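PDB 6WPU: flavin-containing monooxygenase from Allium sativum, which probably uses its bound FAD to oxygenate the sulfur of S-allyl-L-cysteine to its sulfoxide, alliin, the flavour precursor of garlic. Local coordinates for residues H322-G336 with C347-S359. Sequence-based numbering, arbitrary orientation.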
loop_
_atom_site.group_PDB
_atom_site.type_symbol
_atom_site.label_atom_id
_atom_site.label_comp_id
_atom_site.label_asym_id
_atom_site.label_seq_id
_atom_site.Cartn_x
_atom_site.Cartn_y
_atom_site.Cartn_z
ATOM N N HIS A 322 11.812 -10.010 -0.767
ATOM C CA HIS A 322 10.421 -9.642 -0.486
ATOM C C HIS A 322 9.443 -10.166 -1.539
ATOM O O HIS A 322 8.291 -9.706 -1.598
ATOM C CB HIS A 322 10.228 -8.116 -0.340
ATOM C CG HIS A 322 11.227 -7.444 0.559
ATOM N ND1 HIS A 322 11.105 -7.429 1.934
ATOM C CD2 HIS A 322 12.340 -6.725 0.273
ATOM C CE1 HIS A 322 12.115 -6.756 2.458
ATOM N NE2 HIS A 322 12.876 -6.313 1.473
ATOM N N VAL A 323 9.859 -11.138 -2.358
ATOM C CA VAL A 323 9.078 -11.540 -3.520
ATOM C C VAL A 323 8.835 -13.047 -3.557
ATOM O O VAL A 323 7.690 -13.489 -3.708
ATOM C CB VAL A 323 9.766 -11.061 -4.818
ATOM C CG1 VAL A 323 9.161 -11.746 -6.056
ATOM C CG2 VAL A 323 9.633 -9.557 -4.952
ATOM N N PHE A 324 9.908 -13.842 -3.442
ATOM C CA PHE A 324 9.907 -15.275 -3.750
ATOM C C PHE A 324 10.016 -16.125 -2.492
ATOM O O PHE A 324 11.050 -16.073 -1.813
ATOM C CB PHE A 324 11.076 -15.621 -4.678
ATOM C CG PHE A 324 10.881 -15.233 -6.108
ATOM C CD1 PHE A 324 9.922 -15.864 -6.896
ATOM C CD2 PHE A 324 11.700 -14.279 -6.693
ATOM C CE1 PHE A 324 9.761 -15.526 -8.245
ATOM C CE2 PHE A 324 11.553 -13.941 -8.043
ATOM C CZ PHE A 324 10.577 -14.573 -8.819
ATOM N N PRO A 325 9.036 -16.961 -2.173
ATOM C CA PRO A 325 9.251 -18.002 -1.152
ATOM C C PRO A 325 10.303 -18.987 -1.623
ATOM O O PRO A 325 10.116 -19.643 -2.660
ATOM C CB PRO A 325 7.874 -18.679 -1.029
ATOM C CG PRO A 325 6.894 -17.727 -1.677
ATOM C CD PRO A 325 7.681 -16.990 -2.737
ATOM N N PRO A 326 11.430 -19.110 -0.903
ATOM C CA PRO A 326 12.548 -19.916 -1.428
ATOM C C PRO A 326 12.154 -21.328 -1.816
ATOM O O PRO A 326 12.567 -21.800 -2.879
ATOM C CB PRO A 326 13.558 -19.901 -0.274
ATOM C CG PRO A 326 13.280 -18.596 0.440
ATOM C CD PRO A 326 11.779 -18.441 0.368
ATOM N N LEU A 327 11.336 -22.004 -1.006
ATOM C CA LEU A 327 10.975 -23.384 -1.313
ATOM C C LEU A 327 10.006 -23.499 -2.482
ATOM O O LEU A 327 9.917 -24.571 -3.077
ATOM C CB LEU A 327 10.377 -24.058 -0.081
ATOM C CG LEU A 327 11.412 -24.340 1.002
ATOM C CD1 LEU A 327 10.791 -25.055 2.193
ATOM C CD2 LEU A 327 12.566 -25.137 0.401
ATOM N N LEU A 328 9.289 -22.433 -2.829
ATOM C CA LEU A 328 8.265 -22.478 -3.862
ATOM C C LEU A 328 8.595 -21.589 -5.055
ATOM O O LEU A 328 7.725 -21.355 -5.896
ATOM C CB LEU A 328 6.909 -22.068 -3.279
ATOM C CG LEU A 328 6.369 -22.893 -2.113
ATOM C CD1 LEU A 328 5.156 -22.202 -1.503
ATOM C CD2 LEU A 328 6.013 -24.280 -2.600
ATOM N N ALA A 329 9.819 -21.083 -5.142
ATOM C CA ALA A 329 10.200 -20.160 -6.202
ATOM C C ALA A 329 10.620 -20.937 -7.442
ATOM O O ALA A 329 11.266 -21.980 -7.321
ATOM C CB ALA A 329 11.356 -19.267 -5.754
ATOM N N PRO A 330 10.299 -20.444 -8.652
ATOM C CA PRO A 330 9.590 -19.187 -8.916
ATOM C C PRO A 330 8.082 -19.320 -9.155
ATOM O O PRO A 330 7.457 -18.348 -9.578
ATOM C CB PRO A 330 10.257 -18.695 -10.189
ATOM C CG PRO A 330 10.510 -20.007 -10.969
ATOM C CD PRO A 330 10.847 -21.037 -9.897
ATOM N N SER A 331 7.506 -20.500 -8.906
ATOM C CA SER A 331 6.100 -20.710 -9.233
ATOM C C SER A 331 5.161 -19.921 -8.311
ATOM O O SER A 331 3.981 -19.742 -8.635
ATOM C CB SER A 331 5.783 -22.217 -9.204
ATOM O OG SER A 331 5.724 -22.726 -7.883
ATOM N N LEU A 332 5.641 -19.433 -7.174
ATOM C CA LEU A 332 4.825 -18.546 -6.358
ATOM C C LEU A 332 5.639 -17.294 -6.071
ATOM O O LEU A 332 6.820 -17.388 -5.722
ATOM C CB LEU A 332 4.370 -19.233 -5.066
ATOM C CG LEU A 332 3.515 -18.359 -4.137
ATOM C CD1 LEU A 332 2.142 -18.066 -4.757
ATOM C CD2 LEU A 332 3.366 -19.012 -2.775
ATOM N N SER A 333 5.021 -16.128 -6.254
ATOM C CA SER A 333 5.687 -14.859 -5.990
ATOM C C SER A 333 4.664 -13.820 -5.534
ATOM O O SER A 333 3.449 -13.981 -5.724
ATOM C CB SER A 333 6.434 -14.368 -7.228
ATOM O OG SER A 333 5.524 -14.141 -8.289
ATOM N N PHE A 334 5.176 -12.744 -4.930
ATOM C CA PHE A 334 4.352 -11.661 -4.394
ATOM C C PHE A 334 4.830 -10.331 -4.956
ATOM O O PHE A 334 6.030 -10.040 -4.908
ATOM C CB PHE A 334 4.415 -11.610 -2.855
ATOM C CG PHE A 334 3.835 -12.817 -2.174
ATOM C CD1 PHE A 334 4.555 -14.002 -2.111
ATOM C CD2 PHE A 334 2.580 -12.762 -1.586
ATOM C CE1 PHE A 334 4.026 -15.125 -1.482
ATOM C CE2 PHE A 334 2.040 -13.878 -0.946
ATOM C CZ PHE A 334 2.766 -15.062 -0.899
ATOM N N VAL A 335 3.899 -9.514 -5.460
ATOM C CA VAL A 335 4.223 -8.168 -5.931
ATOM C C VAL A 335 3.609 -7.150 -4.969
ATOM O O VAL A 335 2.429 -7.246 -4.616
ATOM C CB VAL A 335 3.742 -7.930 -7.375
ATOM C CG1 VAL A 335 3.965 -6.468 -7.784
ATOM C CG2 VAL A 335 4.507 -8.819 -8.341
ATOM N N GLY A 336 4.417 -6.188 -4.533
ATOM C CA GLY A 336 3.907 -5.083 -3.739
ATOM C C GLY A 336 3.907 -5.295 -2.238
ATOM O O GLY A 336 3.195 -4.572 -1.532
ATOM N N CYS A 347 6.592 -2.017 -8.094
ATOM C CA CYS A 347 5.849 -3.179 -8.572
ATOM C C CYS A 347 6.197 -3.488 -10.024
ATOM O O CYS A 347 6.265 -4.657 -10.421
ATOM C CB CYS A 347 4.340 -2.949 -8.424
ATOM S SG CYS A 347 3.740 -2.841 -6.689
ATOM N N GLU A 348 6.422 -2.444 -10.821
ATOM C CA GLU A 348 6.837 -2.618 -12.207
ATOM C C GLU A 348 8.126 -3.421 -12.283
ATOM O O GLU A 348 8.230 -4.394 -13.046
ATOM C CB GLU A 348 7.007 -1.239 -12.855
ATOM C CG GLU A 348 7.386 -1.201 -14.350
ATOM C CD GLU A 348 7.452 0.252 -14.873
ATOM O OE1 GLU A 348 7.474 1.191 -14.030
ATOM O OE2 GLU A 348 7.471 0.462 -16.109
ATOM N N LEU A 349 9.113 -3.046 -11.469
ATOM C CA LEU A 349 10.407 -3.709 -11.529
ATOM C C LEU A 349 10.345 -5.104 -10.916
ATOM O O LEU A 349 10.987 -6.034 -11.418
ATOM C CB LEU A 349 11.456 -2.848 -10.846
ATOM C CG LEU A 349 11.776 -1.566 -11.607
ATOM C CD1 LEU A 349 12.569 -0.602 -10.717
ATOM C CD2 LEU A 349 12.548 -1.879 -12.906
ATOM N N GLN A 350 9.561 -5.277 -9.850
ATOM C CA GLN A 350 9.367 -6.612 -9.297
ATOM C C GLN A 350 8.786 -7.561 -10.335
ATOM O O GLN A 350 9.228 -8.705 -10.465
ATOM C CB GLN A 350 8.450 -6.563 -8.082
ATOM C CG GLN A 350 9.077 -5.994 -6.837
ATOM C CD GLN A 350 8.145 -6.120 -5.655
ATOM O OE1 GLN A 350 6.931 -6.001 -5.807
ATOM N NE2 GLN A 350 8.701 -6.375 -4.474
ATOM N N SER A 351 7.769 -7.118 -11.059
ATOM C CA SER A 351 7.108 -8.044 -11.959
ATOM C C SER A 351 7.930 -8.235 -13.227
ATOM O O SER A 351 7.881 -9.304 -13.838
ATOM C CB SER A 351 5.692 -7.551 -12.260
ATOM O OG SER A 351 5.722 -6.240 -12.789
ATOM N N LYS A 352 8.723 -7.226 -13.594
ATOM C CA LYS A 352 9.699 -7.387 -14.664
ATOM C C LYS A 352 10.716 -8.466 -14.304
ATOM O O LYS A 352 11.084 -9.298 -15.141
ATOM C CB LYS A 352 10.385 -6.042 -14.928
ATOM C CG LYS A 352 11.026 -5.881 -16.296
ATOM C CD LYS A 352 11.679 -4.498 -16.430
ATOM C CE LYS A 352 10.649 -3.366 -16.456
ATOM N NZ LYS A 352 9.878 -3.345 -17.745
ATOM N N TRP A 353 11.154 -8.483 -13.048
ATOM C CA TRP A 353 12.071 -9.510 -12.569
ATOM C C TRP A 353 11.409 -10.882 -12.579
ATOM O O TRP A 353 11.985 -11.864 -13.080
ATOM C CB TRP A 353 12.531 -9.139 -11.162
ATOM C CG TRP A 353 13.546 -10.041 -10.548
ATOM C CD1 TRP A 353 14.652 -10.584 -11.156
ATOM C CD2 TRP A 353 13.562 -10.503 -9.195
ATOM N NE1 TRP A 353 15.348 -11.364 -10.260
ATOM C CE2 TRP A 353 14.704 -11.323 -9.045
ATOM C CE3 TRP A 353 12.716 -10.309 -8.092
ATOM C CZ2 TRP A 353 15.027 -11.942 -7.837
ATOM C CZ3 TRP A 353 13.042 -10.920 -6.892
ATOM C CH2 TRP A 353 14.192 -11.727 -6.775
ATOM N N ILE A 354 10.190 -10.963 -12.035
ATOM C CA ILE A 354 9.471 -12.233 -11.982
ATOM C C ILE A 354 9.304 -12.808 -13.386
ATOM O O ILE A 354 9.555 -13.995 -13.619
ATOM C CB ILE A 354 8.113 -12.056 -11.287
ATOM C CG1 ILE A 354 8.281 -11.739 -9.800
ATOM C CG2 ILE A 354 7.241 -13.317 -11.465
ATOM C CD1 ILE A 354 6.966 -11.240 -9.187
ATOM N N ALA A 355 8.873 -11.971 -14.337
ATOM C CA ALA A 355 8.616 -12.448 -15.694
ATOM C C ALA A 355 9.886 -12.992 -16.339
ATOM O O ALA A 355 9.860 -14.045 -16.987
ATOM C CB ALA A 355 8.026 -11.326 -16.548
ATOM N N ALA A 356 11.015 -12.298 -16.145
ATOM C CA ALA A 356 12.275 -12.744 -16.719
ATOM C C ALA A 356 12.769 -14.029 -16.065
ATOM O O ALA A 356 13.396 -14.862 -16.732
ATOM C CB ALA A 356 13.319 -11.639 -16.595
ATOM N N VAL A 357 12.505 -14.211 -14.770
ATOM C CA VAL A 357 12.818 -15.481 -14.119
ATOM C C VAL A 357 11.955 -16.604 -14.703
ATOM O O VAL A 357 12.467 -17.645 -15.131
ATOM C CB VAL A 357 12.639 -15.360 -12.594
ATOM C CG1 VAL A 357 12.686 -16.732 -11.942
ATOM C CG2 VAL A 357 13.698 -14.449 -11.995
ATOM N N LEU A 358 10.633 -16.397 -14.747
ATOM C CA LEU A 358 9.726 -17.429 -15.250
ATOM C C LEU A 358 10.053 -17.835 -16.682
ATOM O O LEU A 358 9.867 -19.002 -17.049
ATOM C CB LEU A 358 8.276 -16.949 -15.164
ATOM C CG LEU A 358 7.744 -16.908 -13.724
ATOM C CD1 LEU A 358 6.357 -16.326 -13.668
ATOM C CD2 LEU A 358 7.778 -18.316 -13.129
ATOM N N SER A 359 10.525 -16.894 -17.500
ATOM C CA SER A 359 10.868 -17.179 -18.886
ATOM C C SER A 359 12.241 -17.810 -19.036
ATOM O O SER A 359 12.618 -18.169 -20.160
ATOM C CB SER A 359 10.823 -15.901 -19.731
ATOM O OG SER A 359 12.005 -15.135 -19.538
HETATM O O HOH W 1 6.625 -8.093 -3.037
#
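The amide oxygen of Gln350 accepts the backbone N-H of Gly336, just past the end of strand 332-334. Gln350 OE1 lies 2.8 Å from Gly336 N, which approaches in the carbonyl plane and on a lone pair, with an N-H...O angle of 157°. Gln350 NE2 donates to the hydroxyl of Tyr401 and, weakly, to a water that in turn donates to His322 O and to Phe334 O. The Gly336 and Tyr401 bonds together should hold the amide in this orientation, while Val323 CG2 lies 3.3 Å from Gln350 NE2. Strand 332-334 is an edge strand of the parallel sheet of the Rossmann-type FAD-binding domain, next to strand 175-178, and helix 343-358, the next in sequence, packs against it; Gly336 lies close to the FAD. Between them Ile354 reaches inward: CG1, anti to the carbonyl carbon (chi1 -68°), carries Ile354 CD1 to Ser333 OG at 3.4 Å and to Val335 CG2 at 3.6 Å. The other branch of Val335, CG1, rests on Cys347 CB. Further along, Phe324 turns its edge to the six-membered ring of Trp353 in a T-shaped pair, planes at 74° and centroids 4.9 Å apart, with Phe324 CE2 over one face of the indole. Trp353 makes a second edge-to-face pair with Trp404 of helix 398-409. At the far end Pro330 CB, in a ring that follows a cis peptide bond, meets Val357 CG1 at 3.6 Å, and Leu358 CD2 closes in beside the same ring.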